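Local coordinates for bradyzoite pseudokinase 1 (PDB 6M7Z), which is an atypical, divergent kinase without a glycine-rich loop that regulates the membrane ultrastructure of the Toxoplasma parasitophorous vacuole, at residues A[93-102]-A[186-194]; A[142-150]-A[259-269]. One frame throughout, in Å; residues are numbered along the deposited sequence.

Interaction 1. Residues A[93-102]-A[186-194]; sequences YEPYLYREIL and GGLDTAAPI. With EDO (1,2-ethanediol), chain H.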
ATOM      1  N   TYR A  93      11.656   8.916  -5.435  1.00 27.00           N
ATOM      2  CA  TYR A  93      11.857   8.173  -4.186  1.00 27.12           C
ATOM      3  C   TYR A  93      11.104   6.836  -4.225  1.00 26.96           C
ATOM      4  O   TYR A  93      11.671   5.810  -3.935  1.00 28.03           O
ATOM      5  CB  TYR A  93      11.434   8.994  -2.964  1.00 26.75           C
ATOM      6  CG  TYR A  93      11.726   8.302  -1.660  1.00 27.45           C
ATOM      7  CD1 TYR A  93      13.024   8.162  -1.212  1.00 28.64           C
ATOM      8  CD2 TYR A  93      10.713   7.743  -0.898  1.00 27.56           C
ATOM      9  CE1 TYR A  93      13.309   7.516  -0.015  1.00 30.01           C
ATOM     10  CE2 TYR A  93      10.973   7.096   0.297  1.00 28.76           C
ATOM     11  CZ  TYR A  93      12.278   6.972   0.740  1.00 30.25           C
ATOM     12  OH  TYR A  93      12.539   6.344   1.925  1.00 31.68           O
ATOM     13  N   GLU A  94       9.821   6.869  -4.576  1.00 26.43           N
ATOM     14  CA  GLU A  94       9.008   5.671  -4.539  1.00 27.27           C
ATOM     15  C   GLU A  94       9.517   4.667  -5.585  1.00 28.07           C
ATOM     16  O   GLU A  94       9.676   3.485  -5.287  1.00 28.15           O
ATOM     17  CB  GLU A  94       7.525   6.009  -4.699  1.00 27.01           C
ATOM     18  CG  GLU A  94       6.629   4.860  -4.291  1.00 28.43           C
ATOM     19  CD  GLU A  94       5.125   5.094  -4.385  1.00 29.19           C
ATOM     20  OE1 GLU A  94       4.711   6.243  -4.798  1.00 29.73           O
ATOM     21  OE2 GLU A  94       4.363   4.138  -4.048  1.00 28.93           O
ATOM     22  N   PRO A  95       9.777   5.066  -6.852  1.00 27.59           N
ATOM     23  CA  PRO A  95      10.416   4.151  -7.804  1.00 27.99           C
ATOM     24  C   PRO A  95      11.721   3.540  -7.271  1.00 28.56           C
ATOM     25  O   PRO A  95      11.984   2.334  -7.467  1.00 27.93           O
ATOM     26  CB  PRO A  95      10.684   5.041  -9.022  1.00 28.86           C
ATOM     27  CG  PRO A  95       9.589   6.114  -8.931  1.00 29.60           C
ATOM     28  CD  PRO A  95       9.419   6.370  -7.450  1.00 28.47           C
ATOM     29  N   TYR A  96      12.529   4.361  -6.590  1.00 30.21           N
ATOM     30  CA  TYR A  96      13.775   3.883  -6.020  1.00 33.70           C
ATOM     31  C   TYR A  96      13.495   2.748  -5.020  1.00 33.30           C
ATOM     32  O   TYR A  96      14.143   1.705  -5.094  1.00 34.30           O
ATOM     33  CB  TYR A  96      14.528   5.041  -5.361  1.00 37.25           C
ATOM     34  CG  TYR A  96      15.851   4.656  -4.755  1.00 39.17           C
ATOM     35  CD1 TYR A  96      15.933   4.159  -3.473  1.00 45.10           C
ATOM     36  CD2 TYR A  96      17.025   4.781  -5.470  1.00 42.73           C
ATOM     37  CE1 TYR A  96      17.156   3.831  -2.906  1.00 51.80           C
ATOM     38  CE2 TYR A  96      18.249   4.426  -4.934  1.00 48.70           C
ATOM     39  CZ  TYR A  96      18.318   3.945  -3.645  1.00 54.95           C
ATOM     40  OH  TYR A  96      19.520   3.589  -3.101  1.00 63.01           O
ATOM     41  N   LEU A  97      12.561   2.951  -4.078  1.00 32.66           N
ATOM     42  CA  LEU A  97      12.215   1.902  -3.115  1.00 35.55           C
ATOM     43  C   LEU A  97      11.850   0.612  -3.849  1.00 34.29           C
ATOM     44  O   LEU A  97      12.334  -0.445  -3.486  1.00 34.66           O
ATOM     45  CB  LEU A  97      11.041   2.317  -2.229  1.00 35.77           C
ATOM     46  CG  LEU A  97      11.298   3.406  -1.198  1.00 38.63           C
ATOM     47  CD1 LEU A  97      10.082   3.535  -0.275  1.00 41.58           C
ATOM     48  CD2 LEU A  97      12.534   3.122  -0.355  1.00 41.64           C
ATOM     49  N   TYR A  98      10.997   0.709  -4.870  1.00 36.17           N
ATOM     50  CA  TYR A  98      10.505  -0.489  -5.558  1.00 35.88           C
ATOM     51  C   TYR A  98      11.645  -1.205  -6.284  1.00 39.81           C
ATOM     52  O   TYR A  98      11.662  -2.431  -6.286  1.00 49.56           O
ATOM     53  CB  TYR A  98       9.334  -0.169  -6.497  1.00 32.99           C
ATOM     54  CG  TYR A  98       7.996  -0.211  -5.801  1.00 32.49           C
ATOM     55  CD1 TYR A  98       7.425  -1.418  -5.444  1.00 32.83           C
ATOM     56  CD2 TYR A  98       7.309   0.946  -5.475  1.00 32.82           C
ATOM     57  CE1 TYR A  98       6.198  -1.486  -4.806  1.00 33.59           C
ATOM     58  CE2 TYR A  98       6.081   0.899  -4.835  1.00 34.98           C
ATOM     59  CZ  TYR A  98       5.513  -0.324  -4.504  1.00 33.94           C
ATOM     60  OH  TYR A  98       4.299  -0.386  -3.873  1.00 33.26           O
ATOM     61  N   ARG A  99      12.588  -0.446  -6.864  1.00 42.46           N
ATOM     62  CA  ARG A  99      13.635  -1.023  -7.727  1.00 37.10           C
ATOM     63  C   ARG A  99      14.850  -1.511  -6.916  1.00 37.50           C
ATOM     64  O   ARG A  99      15.495  -2.470  -7.328  1.00 38.78           O
ATOM     65  CB  ARG A  99      14.087   0.006  -8.764  1.00 37.39           C
ATOM     66  CG  ARG A  99      13.033   0.315  -9.818  1.00 37.90           C
ATOM     67  CD  ARG A  99      13.342   1.591 -10.583  1.00 39.79           C
ATOM     68  NE  ARG A  99      14.376   1.396 -11.584  1.00 42.51           N
ATOM     69  CZ  ARG A  99      14.174   0.892 -12.798  1.00 45.89           C
ATOM     70  NH1 ARG A  99      12.980   0.447 -13.161  1.00 42.12           N
ATOM     71  NH2 ARG A  99      15.179   0.823 -13.648  1.00 45.13           N
ATOM     72  N   GLU A 100      15.175  -0.843  -5.799  1.00 37.06           N
ATOM     73  CA  GLU A 100      16.445  -1.051  -5.118  1.00 41.09           C
ATOM     74  C   GLU A 100      16.277  -1.635  -3.706  1.00 42.14           C
ATOM     75  O   GLU A 100      17.250  -2.134  -3.174  1.00 42.07           O
ATOM     76  CB  GLU A 100      17.224   0.258  -4.986  1.00 42.34           C
ATOM     77  CG  GLU A 100      17.378   1.025  -6.280  1.00 44.55           C
ATOM     78  CD  GLU A 100      18.070   0.291  -7.429  1.00 49.40           C
ATOM     79  OE1 GLU A 100      18.922  -0.578  -7.162  1.00 48.33           O
ATOM     80  OE2 GLU A 100      17.757   0.598  -8.601  1.00 46.79           O
ATOM     81  N   ILE A 101      15.099  -1.559  -3.083  1.00 43.54           N
ATOM     82  CA  ILE A 101      15.003  -1.851  -1.645  1.00 53.47           C
ATOM     83  C   ILE A 101      13.958  -2.930  -1.328  1.00 51.17           C
ATOM     84  O   ILE A 101      14.203  -3.796  -0.497  1.00 58.53           O
ATOM     85  CB  ILE A 101      14.757  -0.551  -0.860  1.00 58.27           C
ATOM     86  CG1 ILE A 101      15.952   0.385  -1.060  1.00 59.22           C
ATOM     87  CG2 ILE A 101      14.471  -0.847   0.613  1.00 62.48           C
ATOM     88  CD1 ILE A 101      16.123   1.434   0.026  1.00 69.69           C
ATOM     89  N   LEU A 102      12.796  -2.883  -1.976  1.00 45.41           N
ATOM     90  CA  LEU A 102      11.753  -3.849  -1.731  1.00 46.96           C
ATOM     91  C   LEU A 102      12.009  -5.075  -2.600  1.00 46.68           C
ATOM     92  O   LEU A 102      12.334  -4.946  -3.780  1.00 47.41           O
ATOM     93  CB  LEU A 102      10.394  -3.210  -2.037  1.00 45.01           C
ATOM     94  CG  LEU A 102      10.073  -1.936  -1.259  1.00 47.88           C
ATOM     95  CD1 LEU A 102       8.815  -1.283  -1.830  1.00 47.93           C
ATOM     96  CD2 LEU A 102       9.929  -2.235   0.240  1.00 49.83           C
ATOM     97  N   GLY A 186       0.096  -0.487   0.937  1.00 27.43           N
ATOM     98  CA  GLY A 186       0.630   0.470  -0.044  1.00 27.26           C
ATOM     99  C   GLY A 186       0.946   1.808   0.624  1.00 26.75           C
ATOM    100  O   GLY A 186       1.240   1.873   1.847  1.00 25.02           O
ATOM    101  N   GLY A 187       0.903   2.872  -0.187  1.00 26.61           N
ATOM    102  CA  GLY A 187       1.275   4.194   0.247  1.00 26.77           C
ATOM    103  C   GLY A 187       2.720   4.263   0.715  1.00 26.92           C
ATOM    104  O   GLY A 187       3.031   4.963   1.675  1.00 26.23           O
ATOM    105  N   LEU A 188       3.611   3.555   0.005  1.00 27.85           N
ATOM    106  CA  LEU A 188       4.984   3.363   0.467  1.00 28.34           C
ATOM    107  C   LEU A 188       5.894   4.551   0.141  1.00 28.48           C
ATOM    108  O   LEU A 188       7.069   4.531   0.519  1.00 28.06           O
ATOM    109  CB  LEU A 188       5.527   2.076  -0.160  1.00 30.03           C
ATOM    110  CG  LEU A 188       4.801   0.796   0.250  1.00 30.52           C
ATOM    111  CD1 LEU A 188       5.513  -0.412  -0.371  1.00 32.57           C
ATOM    112  CD2 LEU A 188       4.735   0.671   1.767  1.00 29.71           C
ATOM    113  N   ASP A 189       5.368   5.595  -0.515  1.00 29.99           N
ATOM    114  CA  ASP A 189       6.143   6.816  -0.789  1.00 29.50           C
ATOM    115  C   ASP A 189       6.590   7.499   0.513  1.00 27.65           C
ATOM    116  O   ASP A 189       7.532   8.273   0.484  1.00 30.03           O
ATOM    117  CB  ASP A 189       5.365   7.810  -1.668  1.00 31.87           C
ATOM    118  CG  ASP A 189       3.990   8.182  -1.139  1.00 34.62           C
ATOM    119  OD1 ASP A 189       3.124   7.261  -1.014  1.00 37.36           O
ATOM    120  OD2 ASP A 189       3.783   9.369  -0.844  1.00 42.96           O
ATOM    121  N   THR A 190       5.924   7.252   1.646  1.00 26.31           N
ATOM    122  CA  THR A 190       6.304   7.893   2.935  1.00 25.84           C
ATOM    123  C   THR A 190       7.288   7.034   3.734  1.00 25.43           C
ATOM    124  O   THR A 190       7.737   7.475   4.796  1.00 25.34           O
ATOM    125  CB  THR A 190       5.093   8.216   3.818  1.00 25.34           C
ATOM    126  OG1 THR A 190       4.453   6.985   4.179  1.00 25.50           O
ATOM    127  CG2 THR A 190       4.110   9.137   3.121  1.00 25.52           C
ATOM    128  N   ALA A 191       7.600   5.830   3.250  1.00 25.58           N
ATOM    129  CA  ALA A 191       8.434   4.893   4.006  1.00 27.24           C
ATOM    130  C   ALA A 191       9.862   5.433   4.132  1.00 29.09           C
ATOM    131  O   ALA A 191      10.335   6.192   3.276  1.00 29.04           O
ATOM    132  CB  ALA A 191       8.436   3.543   3.343  1.00 27.76           C
ATOM    133  N   ALA A 192      10.531   5.056   5.221  1.00 32.34           N
ATOM    134  CA  ALA A 192      11.884   5.576   5.536  1.00 35.06           C
ATOM    135  C   ALA A 192      12.572   4.609   6.495  1.00 37.30           C
ATOM    136  O   ALA A 192      11.907   3.851   7.193  1.00 36.27           O
ATOM    137  CB  ALA A 192      11.805   6.964   6.145  1.00 35.03           C
ATOM    138  N   PRO A 193      13.918   4.604   6.570  1.00 39.76           N
ATOM    139  CA  PRO A 193      14.630   3.650   7.414  1.00 42.27           C
ATOM    140  C   PRO A 193      14.355   3.852   8.914  1.00 41.84           C
ATOM    141  O   PRO A 193      14.208   4.975   9.356  1.00 40.42           O
ATOM    142  CB  PRO A 193      16.119   3.923   7.128  1.00 44.49           C
ATOM    143  CG  PRO A 193      16.141   4.755   5.863  1.00 42.33           C
ATOM    144  CD  PRO A 193      14.830   5.506   5.858  1.00 43.40           C
ATOM    145  N   ILE A 194      14.309   2.745   9.658  1.00 42.61           N
ATOM    146  CA  ILE A 194      14.370   2.726  11.108  1.00 46.51           C
ATOM    147  C   ILE A 194      15.784   3.148  11.498  1.00 49.02           C
ATOM    148  O   ILE A 194      15.922   4.064  12.261  1.00 56.22           O
ATOM    149  CB  ILE A 194      14.068   1.328  11.691  1.00 48.13           C
ATOM    150  CG1 ILE A 194      12.759   0.707  11.174  1.00 47.07           C
ATOM    151  CG2 ILE A 194      14.128   1.365  13.215  1.00 46.94           C
ATOM    152  CD1 ILE A 194      12.692  -0.794  11.378  1.00 47.42           C
TER
HETATM  153  C1  EDO H 402       5.913   8.454  -8.833  1.00 42.01           C
HETATM  154  O1  EDO H 402       5.187   8.147 -10.041  1.00 29.78           O
HETATM  155  C2  EDO H 402       5.057   8.056  -7.632  1.00 47.63           C
HETATM  156  O2  EDO H 402       5.712   8.292  -6.375  1.00 43.29           O
HETATM  157  O   HOH W   1       3.288   2.053  -2.611  1.00 18.45           O
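Tyr-93 and Ala-191 are joined by the direct hydrogen bond of this contact, in which Tyr-93 OH donates to Ala-191 O over 2.6 Å. The acceptor lies at the ring's edge, near its plane, while the hydroxyl stands 31° out of the carbonyl plane. One turn on, Leu-97 CD1 lies 4.0 Å from Ala-191 CB and also touches Leu-188 O. Leu-188 CD1 packs against two residues near the helix end. It meets Leu-102 CD1 at 3.7 Å, the two side chains slanting past each other, and Tyr-98 OH, also at 3.7 Å, where leucine and tyrosine cross at about a right angle. Leu-102 CD1 in turn covers one face of the Tyr-98 ring. Glu-94, stretched out with CG anti to N (chi1 -164°), slants across Asp-189; their carboxylate planes are 35° apart and Glu-94 OE1 comes within 4.2 Å of Asp-189 OD1. Salt bridges from Glu-94 to Lys-79 and from Asp-189 to Arg-81 probably offset this repulsion. One water ties the polar ends together, donating to Glu-94 OE2 (2.8 Å) and Tyr-98 OH and accepting from Leu-188 N (3.0 Å); Tyr-98 OH is also bonded to Leu-110 O. An ethanediol probably left from crystallisation donates to Glu-94 OE1 and is also bonded to Lys-79 O. The lysine-glutamate pair resembles that of Lys and αC Glu in active kinases, and Gly-187, Leu-188 and Asp-189 probably occupy the place of DFG. The contact of Leu-188 with Tyr-98 is thus consistent with a regulatory-spine contact. Helix 88-101 lies against strands 114-117 and 121-127 through Pro-95; toward the other lobe Leu-102, following it, rests on Leu-165 of strand 165-166, the antiparallel partner of strand 192-193.

Interaction 2. Residues A[142-150]-A[259-269]; sequences SHPDVQVLA and GAVRQDHLELL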
ATOM      1  N   SER A 142     -18.571  -4.318   1.755  1.00 80.87           N
ATOM      2  CA  SER A 142     -17.953  -5.576   2.127  1.00 81.78           C
ATOM      3  C   SER A 142     -18.001  -5.747   3.638  1.00 66.74           C
ATOM      4  O   SER A 142     -17.869  -4.793   4.386  1.00 67.59           O
ATOM      5  CB  SER A 142     -16.557  -5.629   1.595  1.00 98.62           C
ATOM      6  OG  SER A 142     -16.556  -5.667   0.177  1.00121.63           O
ATOM      7  N   HIS A 143     -18.245  -6.986   4.056  1.00 61.14           N
ATOM      8  CA  HIS A 143     -18.301  -7.345   5.473  1.00 57.07           C
ATOM      9  C   HIS A 143     -17.243  -8.418   5.691  1.00 51.96           C
ATOM     10  O   HIS A 143     -17.484  -9.600   5.488  1.00 55.15           O
ATOM     11  CB  HIS A 143     -19.721  -7.748   5.913  1.00 62.28           C
ATOM     12  CG  HIS A 143     -20.756  -6.684   5.729  1.00 65.71           C
ATOM     13  ND1 HIS A 143     -21.548  -6.652   4.602  1.00 70.95           N
ATOM     14  CD2 HIS A 143     -21.084  -5.582   6.448  1.00 61.90           C
ATOM     15  CE1 HIS A 143     -22.340  -5.597   4.643  1.00 77.12           C
ATOM     16  NE2 HIS A 143     -22.055  -4.911   5.749  1.00 71.49           N
ATOM     17  N   PRO A 144     -16.010  -8.031   6.069  1.00 50.01           N
ATOM     18  CA  PRO A 144     -14.908  -8.982   6.186  1.00 46.83           C
ATOM     19  C   PRO A 144     -14.897  -9.724   7.529  1.00 47.68           C
ATOM     20  O   PRO A 144     -15.577  -9.323   8.492  1.00 45.99           O
ATOM     21  CB  PRO A 144     -13.687  -8.064   6.148  1.00 46.47           C
ATOM     22  CG  PRO A 144     -14.170  -6.819   6.871  1.00 48.94           C
ATOM     23  CD  PRO A 144     -15.615  -6.665   6.438  1.00 47.36           C
ATOM     24  N   ASP A 145     -14.102 -10.792   7.580  1.00 50.40           N
ATOM     25  CA  ASP A 145     -13.672 -11.394   8.821  1.00 49.33           C
ATOM     26  C   ASP A 145     -12.693 -10.407   9.487  1.00 48.29           C
ATOM     27  O   ASP A 145     -11.570 -10.203   9.017  1.00 41.00           O
ATOM     28  CB  ASP A 145     -13.076 -12.777   8.534  1.00 51.51           C
ATOM     29  CG  ASP A 145     -12.649 -13.568   9.750  1.00 60.05           C
ATOM     30  OD1 ASP A 145     -12.322 -12.943  10.768  1.00 58.65           O
ATOM     31  OD2 ASP A 145     -12.636 -14.819   9.657  1.00 76.45           O
ATOM     32  N   VAL A 146     -13.146  -9.790  10.583  1.00 46.65           N
ATOM     33  CA  VAL A 146     -12.411  -8.749  11.299  1.00 45.02           C
ATOM     34  C   VAL A 146     -11.078  -9.303  11.828  1.00 45.86           C
ATOM     35  O   VAL A 146     -10.047  -8.632  11.793  1.00 40.87           O
ATOM     36  CB  VAL A 146     -13.269  -8.174  12.436  1.00 43.46           C
ATOM     37  CG1 VAL A 146     -12.473  -7.281  13.369  1.00 44.02           C
ATOM     38  CG2 VAL A 146     -14.452  -7.413  11.870  1.00 47.19           C
ATOM     39  N   GLN A 147     -11.123 -10.522  12.359  1.00 47.79           N
ATOM     40  CA  GLN A 147      -9.969 -11.146  12.977  1.00 50.71           C
ATOM     41  C   GLN A 147      -8.846 -11.297  11.938  1.00 47.10           C
ATOM     42  O   GLN A 147      -7.693 -10.967  12.202  1.00 45.61           O
ATOM     43  CB  GLN A 147     -10.387 -12.499  13.554  1.00 53.07           C
ATOM     44  CG  GLN A 147      -9.261 -13.246  14.245  1.00 57.17           C
ATOM     45  CD  GLN A 147      -9.561 -14.711  14.439  1.00 58.49           C
ATOM     46  OE1 GLN A 147     -10.318 -15.320  13.679  1.00 58.50           O
ATOM     47  NE2 GLN A 147      -8.986 -15.273  15.486  1.00 57.68           N
ATOM     48  N   VAL A 148      -9.211 -11.796  10.757  1.00 44.04           N
ATOM     49  CA  VAL A 148      -8.244 -12.129   9.715  1.00 43.66           C
ATOM     50  C   VAL A 148      -7.725 -10.842   9.065  1.00 38.86           C
ATOM     51  O   VAL A 148      -6.543 -10.761   8.731  1.00 43.94           O
ATOM     52  CB  VAL A 148      -8.851 -13.093   8.677  1.00 45.34           C
ATOM     53  CG1 VAL A 148      -7.895 -13.347   7.512  1.00 43.30           C
ATOM     54  CG2 VAL A 148      -9.254 -14.414   9.326  1.00 47.05           C
ATOM     55  N   LEU A 149      -8.603  -9.843   8.899  1.00 35.07           N
ATOM     56  CA  LEU A 149      -8.210  -8.569   8.287  1.00 32.01           C
ATOM     57  C   LEU A 149      -7.168  -7.884   9.171  1.00 31.80           C
ATOM     58  O   LEU A 149      -6.124  -7.434   8.691  1.00 32.35           O
ATOM     59  CB  LEU A 149      -9.435  -7.668   8.098  1.00 30.56           C
ATOM     60  CG  LEU A 149      -9.144  -6.285   7.511  1.00 28.28           C
ATOM     61  CD1 LEU A 149      -8.393  -6.380   6.198  1.00 27.99           C
ATOM     62  CD2 LEU A 149     -10.436  -5.538   7.283  1.00 28.40           C
ATOM     63  N   ALA A 150      -7.455  -7.841  10.471  1.00 32.84           N
ATOM     64  CA  ALA A 150      -6.566  -7.218  11.444  1.00 33.66           C
ATOM     65  C   ALA A 150      -5.208  -7.924  11.440  1.00 33.43           C
ATOM     66  O   ALA A 150      -4.178  -7.279  11.504  1.00 31.01           O
ATOM     67  CB  ALA A 150      -7.202  -7.248  12.809  1.00 36.94           C
ATOM     68  N   GLY A 259     -21.944 -10.078   7.468  1.00 61.62           N
ATOM     69  CA  GLY A 259     -21.630 -11.323   6.748  1.00 69.11           C
ATOM     70  C   GLY A 259     -20.737 -12.232   7.579  1.00 72.37           C
ATOM     71  O   GLY A 259     -21.221 -13.131   8.237  1.00 73.91           O
ATOM     72  N   ALA A 260     -19.429 -11.953   7.570  1.00 70.14           N
ATOM     73  CA  ALA A 260     -18.420 -12.621   8.409  1.00 72.73           C
ATOM     74  C   ALA A 260     -18.065 -11.766   9.640  1.00 74.23           C
ATOM     75  O   ALA A 260     -17.192 -12.162  10.431  1.00 65.57           O
ATOM     76  CB  ALA A 260     -17.191 -12.912   7.573  1.00 68.17           C
ATOM     77  N   VAL A 261     -18.731 -10.611   9.806  1.00 75.66           N
ATOM     78  CA  VAL A 261     -18.454  -9.679  10.909  1.00 76.82           C
ATOM     79  C   VAL A 261     -19.057 -10.244  12.198  1.00 76.70           C
ATOM     80  O   VAL A 261     -20.273 -10.367  12.290  1.00 87.26           O
ATOM     81  CB  VAL A 261     -18.994  -8.258  10.644  1.00 67.13           C
ATOM     82  CG1 VAL A 261     -18.776  -7.350  11.854  1.00 61.21           C
ATOM     83  CG2 VAL A 261     -18.381  -7.641   9.388  1.00 61.09           C
ATOM     84  N   ARG A 262     -18.187 -10.544  13.172  1.00 69.80           N
ATOM     85  CA  ARG A 262     -18.537 -11.128  14.467  1.00 63.38           C
ATOM     86  C   ARG A 262     -18.334 -10.104  15.590  1.00 57.27           C
ATOM     87  O   ARG A 262     -17.300  -9.441  15.659  1.00 57.38           O
ATOM     88  CB  ARG A 262     -17.664 -12.351  14.762  1.00 70.33           C
ATOM     89  CG  ARG A 262     -17.842 -13.525  13.805  1.00 68.73           C
ATOM     90  CD  ARG A 262     -16.941 -14.702  14.162  1.00 77.53           C
ATOM     91  NE  ARG A 262     -17.138 -15.161  15.536  1.00 86.18           N
ATOM     92  CZ  ARG A 262     -16.335 -15.991  16.188  1.00 87.86           C
ATOM     93  NH1 ARG A 262     -15.375 -16.636  15.551  1.00 91.51           N
ATOM     94  NH2 ARG A 262     -16.506 -16.166  17.490  1.00 81.64           N
ATOM     95  N   GLN A 263     -19.310 -10.027  16.497  1.00 58.46           N
ATOM     96  CA  GLN A 263     -19.330  -9.046  17.565  1.00 62.34           C
ATOM     97  C   GLN A 263     -18.190  -9.282  18.578  1.00 70.31           C
ATOM     98  O   GLN A 263     -17.630  -8.322  19.131  1.00 78.58           O
ATOM     99  CB  GLN A 263     -20.698  -9.032  18.255  1.00 57.75           C
ATOM    100  CG  GLN A 263     -20.928  -7.807  19.137  1.00 62.04           C
ATOM    101  CD  GLN A 263     -20.892  -6.506  18.364  1.00 76.47           C
ATOM    102  OE1 GLN A 263     -21.301  -6.430  17.196  1.00 63.68           O
ATOM    103  NE2 GLN A 263     -20.392  -5.462  19.015  1.00 81.01           N
ATOM    104  N   ASP A 264     -17.840 -10.548  18.831  1.00 64.69           N
ATOM    105  CA  ASP A 264     -16.795 -10.870  19.816  1.00 66.13           C
ATOM    106  C   ASP A 264     -15.414 -10.471  19.261  1.00 60.03           C
ATOM    107  O   ASP A 264     -14.533 -10.037  20.025  1.00 57.46           O
ATOM    108  CB  ASP A 264     -16.885 -12.332  20.282  1.00 73.40           C
ATOM    109  CG  ASP A 264     -16.556 -13.388  19.236  1.00 86.79           C
ATOM    110  OD1 ASP A 264     -16.965 -13.216  18.063  1.00 88.00           O
ATOM    111  OD2 ASP A 264     -15.902 -14.387  19.608  1.00 86.66           O
ATOM    112  N   HIS A 265     -15.217 -10.609  17.943  1.00 54.93           N
ATOM    113  CA  HIS A 265     -13.983 -10.139  17.275  1.00 55.87           C
ATOM    114  C   HIS A 265     -13.840  -8.620  17.427  1.00 47.14           C
ATOM    115  O   HIS A 265     -12.753  -8.135  17.712  1.00 47.56           O
ATOM    116  CB  HIS A 265     -13.960 -10.545  15.790  1.00 60.30           C
ATOM    117  CG  HIS A 265     -13.650 -11.986  15.529  1.00 56.35           C
ATOM    118  ND1 HIS A 265     -13.798 -12.547  14.271  1.00 56.55           N
ATOM    119  CD2 HIS A 265     -13.275 -12.990  16.352  1.00 55.17           C
ATOM    120  CE1 HIS A 265     -13.480 -13.827  14.325  1.00 65.67           C
ATOM    121  NE2 HIS A 265     -13.156 -14.126  15.592  1.00 60.70           N
ATOM    122  N   LEU A 266     -14.944  -7.883  17.236  1.00 45.90           N
ATOM    123  CA  LEU A 266     -14.946  -6.410  17.303  1.00 46.74           C
ATOM    124  C   LEU A 266     -14.550  -5.933  18.706  1.00 47.98           C
ATOM    125  O   LEU A 266     -13.772  -4.982  18.834  1.00 55.24           O
ATOM    126  CB  LEU A 266     -16.321  -5.855  16.924  1.00 45.06           C
ATOM    127  CG  LEU A 266     -16.642  -5.828  15.433  1.00 44.48           C
ATOM    128  CD1 LEU A 266     -18.100  -5.457  15.182  1.00 44.76           C
ATOM    129  CD2 LEU A 266     -15.719  -4.872  14.699  1.00 44.19           C
ATOM    130  N   GLU A 267     -15.091  -6.584  19.740  1.00 48.66           N
ATOM    131  CA  GLU A 267     -14.834  -6.188  21.121  1.00 51.93           C
ATOM    132  C   GLU A 267     -13.346  -6.417  21.430  1.00 45.26           C
ATOM    133  O   GLU A 267     -12.691  -5.567  22.045  1.00 44.51           O
ATOM    134  CB  GLU A 267     -15.770  -6.914  22.093  1.00 60.53           C
ATOM    135  CG  GLU A 267     -17.230  -6.506  21.945  1.00 73.43           C
ATOM    136  CD  GLU A 267     -18.254  -7.357  22.689  1.00 85.33           C
ATOM    137  OE1 GLU A 267     -17.962  -7.793  23.816  1.00 86.94           O
ATOM    138  OE2 GLU A 267     -19.359  -7.591  22.132  1.00 96.52           O
ATOM    139  N   LEU A 268     -12.809  -7.546  20.959  1.00 43.26           N
ATOM    140  CA  LEU A 268     -11.399  -7.890  21.173  1.00 42.43           C
ATOM    141  C   LEU A 268     -10.485  -6.905  20.419  1.00 44.41           C
ATOM    142  O   LEU A 268      -9.470  -6.463  20.965  1.00 44.50           O
ATOM    143  CB  LEU A 268     -11.147  -9.335  20.731  1.00 42.56           C
ATOM    144  CG  LEU A 268     -11.717 -10.417  21.655  1.00 46.69           C
ATOM    145  CD1 LEU A 268     -11.492 -11.801  21.058  1.00 45.70           C
ATOM    146  CD2 LEU A 268     -11.132 -10.326  23.069  1.00 46.76           C
ATOM    147  N   LEU A 269     -10.851  -6.545  19.177  1.00 41.11           N
ATOM    148  CA  LEU A 269     -10.057  -5.605  18.395  1.00 41.20           C
ATOM    149  C   LEU A 269     -10.073  -4.217  19.060  1.00 40.70           C
ATOM    150  O   LEU A 269      -9.045  -3.534  19.100  1.00 39.35           O
ATOM    151  CB  LEU A 269     -10.590  -5.535  16.965  1.00 41.92           C
ATOM    152  CG  LEU A 269      -9.774  -4.658  16.008  1.00 38.88           C
ATOM    153  CD1 LEU A 269      -8.295  -5.020  16.042  1.00 40.12           C
ATOM    154  CD2 LEU A 269     -10.292  -4.756  14.588  1.00 38.75           C
TER
HETATM  155  O   HOH W   2     -15.708 -10.746  11.901  1.00 47.58           O
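His-143 lays CB beside Gly-259 N and 3.7 Å from Val-261 CG2, opening a contact in the helical lobe of the kinase fold, where the start of helix 146-161, probably αE, meets that of helix 263-276, the likely counterpart of αH by chain order and sequence. The two helix segments run at 39°, their axes 9.8 Å apart. Pro-144 lies alongside Val-261, pointing the same way, and Pro-144 O touches Val-261 CG2 at 3.4 Å; Pro-144 also touches Leu-137 and Phe-312. Asp-145, the N-cap, receives weak bonds from Gln-147 N and Val-148 N on OD1. Asp-145 OD1 also stands 3.8 Å from His-265 ND1, with carboxylate and imidazole planes only 13° apart, a proximity rather than a bond. Ala-260 CB leans against Asp-145 N. Val-146 buries the most area of the first segment and carries much of the apolar contact: CG1 meets Leu-269 CD2 at 3.6 Å, while CG2 reaches Leu-266 CD2 at 4.0 Å, the latter side chains crossing at about a right angle. Val-146 N donates to a water that also accepts from Arg-262 N and donates to Ala-260 O, linking the two helix starts. Gln-147 CB sits over one face of the His-265 ring, a CH-pi contact of 3.5 Å to the centroid; Arg-262 NE lies over the opposite face, so the imidazole is sandwiched. With CG anti to N (chi1 -179°) and an extended chain, the Gln-147 amide slants across the ring, OE1 near His-265 CE1 and NE2, and Gln-147 NE2 is held by Leu-295 O. Farther on, where both touch Phe-241 of helix 230-248, Ala-150 CB meets Leu-269 CD1 at 4.1 Å.

Overall arrangement
The two contacts lie on opposite sides of the chain's centre, 30 Å between their own centres and about 12 Å between nearest atoms, and do not touch. Interaction 1, 11 Å from the middle of the chain, sits at the cleft between the lobes and contains Glu-94, the salt-bridge partner of Lys-79 in the presumed active site; interaction 2, at 21 Å, lies in the helical lobe. Their segments alternate along the sequence. Helix 146-161, which begins in interaction 2, leads directly to strand 165-166, whose Leu-166 pairs with Ala-192 of interaction 1, and then to His-167, which is hydrogen-bonded to Gly-186 and Thr-190.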